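ICChI, a glycosylated chitinase (Ipomoea carnea, PDB 6IDN) probably hydrolyses chitin as a glycosylated family 18 plant chitinase with a TIM-barrel fold, and also shows lysozyme activity. Local coordinates at residues S62-C67 / G115-D120. Numbering follows the deposited sequence.
Sequences SEISYC and GDESLD. With CA (calcium ion), chain F.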
loop_
_atom_site.group_PDB
_atom_site.type_symbol
_atom_site.label_atom_id
_atom_site.label_comp_id
_atom_site.label_asym_id
_atom_site.label_seq_id
_atom_site.Cartn_x
_atom_site.Cartn_y
_atom_site.Cartn_z
ATOM N N SER A 62 -14.170 14.805 -1.218
ATOM C CA SER A 62 -14.048 15.803 -0.164
ATOM C C SER A 62 -13.227 15.279 1.008
ATOM O O SER A 62 -12.488 16.041 1.642
ATOM C CB SER A 62 -15.436 16.241 0.312
ATOM O OG SER A 62 -16.107 16.995 -0.691
ATOM N N GLU A 63 -13.343 13.983 1.310
ATOM C CA GLU A 63 -12.584 13.415 2.419
ATOM C C GLU A 63 -11.122 13.212 2.035
ATOM O O GLU A 63 -10.225 13.426 2.861
ATOM C CB GLU A 63 -13.231 12.102 2.874
ATOM C CG GLU A 63 -14.716 12.278 3.218
ATOM C CD GLU A 63 -15.343 11.107 3.960
ATOM O OE1 GLU A 63 -14.605 10.270 4.514
ATOM O OE2 GLU A 63 -16.593 11.042 4.002
ATOM N N ILE A 64 -10.864 12.816 0.786
ATOM C CA ILE A 64 -9.490 12.752 0.287
ATOM C C ILE A 64 -8.854 14.135 0.356
ATOM O O ILE A 64 -7.736 14.307 0.855
ATOM C CB ILE A 64 -9.467 12.188 -1.147
ATOM C CG1 ILE A 64 -9.968 10.737 -1.176
ATOM C CG2 ILE A 64 -8.059 12.267 -1.754
ATOM C CD1 ILE A 64 -10.371 10.258 -2.573
ATOM N N SER A 65 -9.567 15.150 -0.137
ATOM C CA SER A 65 -9.036 16.505 -0.076
ATOM C C SER A 65 -8.734 16.910 1.361
ATOM O O SER A 65 -7.713 17.553 1.635
ATOM C CB SER A 65 -10.024 17.482 -0.709
ATOM O OG SER A 65 -9.415 18.743 -0.908
ATOM N N TYR A 66 -9.617 16.548 2.289
ATOM C CA TYR A 66 -9.404 16.898 3.689
ATOM C C TYR A 66 -8.179 16.180 4.247
ATOM O O TYR A 66 -7.346 16.793 4.925
ATOM C CB TYR A 66 -10.650 16.562 4.503
ATOM C CG TYR A 66 -10.442 16.694 5.991
ATOM C CD1 TYR A 66 -10.472 17.941 6.612
ATOM C CD2 TYR A 66 -10.210 15.572 6.778
ATOM C CE1 TYR A 66 -10.276 18.058 7.981
ATOM C CE2 TYR A 66 -10.020 15.680 8.146
ATOM C CZ TYR A 66 -10.054 16.927 8.740
ATOM O OH TYR A 66 -9.852 17.038 10.101
ATOM N N CYS A 67 -8.048 14.883 3.962
ATOM C CA CYS A 67 -6.855 14.150 4.384
ATOM C C CYS A 67 -5.595 14.812 3.849
ATOM O O CYS A 67 -4.622 15.007 4.581
ATOM C CB CYS A 67 -6.928 12.703 3.906
ATOM S SG CYS A 67 -8.169 11.713 4.705
ATOM N N GLY A 115 -14.489 10.829 -7.479
ATOM C CA GLY A 115 -14.626 12.263 -7.641
ATOM C C GLY A 115 -13.375 12.927 -8.180
ATOM O O GLY A 115 -12.420 12.281 -8.617
ATOM N N ASP A 116 -13.370 14.261 -8.110
ATOM C CA ASP A 116 -12.360 15.040 -8.820
ATOM C C ASP A 116 -11.003 15.098 -8.126
ATOM O O ASP A 116 -9.997 15.335 -8.805
ATOM C CB ASP A 116 -12.863 16.463 -9.044
ATOM C CG ASP A 116 -13.180 16.745 -10.501
ATOM O OD1 ASP A 116 -13.192 15.796 -11.320
ATOM O OD2 ASP A 116 -13.447 17.918 -10.820
ATOM N N GLU A 117 -10.933 14.904 -6.810
ATOM C CA GLU A 117 -9.656 15.063 -6.117
ATOM C C GLU A 117 -8.654 13.986 -6.537
ATOM O O GLU A 117 -8.964 12.789 -6.505
ATOM C CB GLU A 117 -9.868 15.029 -4.604
ATOM C CG GLU A 117 -8.628 15.393 -3.810
ATOM C CD GLU A 117 -8.281 16.873 -3.899
ATOM O OE1 GLU A 117 -9.179 17.693 -4.173
ATOM O OE2 GLU A 117 -7.100 17.221 -3.703
ATOM N N SER A 118 -7.437 14.411 -6.892
ATOM C CA SER A 118 -6.394 13.475 -7.298
ATOM C C SER A 118 -5.815 12.728 -6.104
ATOM O O SER A 118 -5.539 13.309 -5.053
ATOM C CB SER A 118 -5.245 14.202 -8.006
ATOM O OG SER A 118 -4.238 13.269 -8.447
ATOM N N LEU A 119 -5.634 11.424 -6.262
ATOM C CA LEU A 119 -4.832 10.708 -5.283
ATOM C C LEU A 119 -3.347 10.977 -5.531
ATOM O O LEU A 119 -2.938 11.518 -6.569
ATOM C CB LEU A 119 -5.118 9.202 -5.338
ATOM C CG LEU A 119 -6.554 8.777 -4.996
ATOM C CD1 LEU A 119 -6.701 7.260 -4.871
ATOM C CD2 LEU A 119 -7.005 9.440 -3.735
ATOM N N ASP A 120 -2.528 10.577 -4.561
ATOM C CA ASP A 120 -1.101 10.871 -4.598
ATOM C C ASP A 120 -0.263 9.811 -5.294
ATOM O O ASP A 120 0.882 10.097 -5.648
ATOM C CB ASP A 120 -0.581 11.078 -3.181
ATOM C CG ASP A 120 -1.074 12.375 -2.579
ATOM O OD1 ASP A 120 -0.764 13.462 -3.122
ATOM O OD2 ASP A 120 -1.795 12.315 -1.574
HETATM CA CA CA F . -11.090 16.611 -12.887
#
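Ser-65 on the helical turn 62-67 and Glu-117 in the loop 115-120, extended at 117-119, mark the backbone approach, their CA atoms 6.2 Å apart, and no main-chain hydrogen bond links the two segments. The apolar part of the contact centres on Ile-64, whose CB points at the loop. Its CG2 methyl, placed anti to the backbone N (chi1 -64° for CG1), lies 3.6 Å from Leu-119 CD2, and Ile-64 CD1 reaches the same methyl at 3.7 Å. The single methyl Leu-119 CD2 thus touches both branches of Ile-64, the two side chains crossing at about a right angle. Ile-64 CG2 also packs against Glu-117 CG at 3.8 Å, where the side chains run past each other in opposite directions. A bend at chi2 (72°) turns the Glu-117 carboxylate alongside Ser-65. The serine OG donates to Glu-117 OE1 at 3.4 Å, a weak bond by its length; the stronger polar partner is Lys-68, one turn of helix beyond Ile-64, which forms a salt bridge with Glu-117 OE2 and also bonds to Ser-118 O, while Ser-61 OG, just before the segment 62-67, is hydrogen-bonded to Glu-117 N. Neighbouring Asp-116 turns from the helix to bind a calcium ion through OD1 at 2.7 Å, together with Gln-108. The contact joins helix 60-69 to the loop entering barrel strand 121-126: Leu-119 rests on Val-74 and Leu-76 of parallel strand 73-80, Ile-64 touches Leu-16 of helix 16-21, and the Cys-67 to Cys-20 disulfide ties those two helices together.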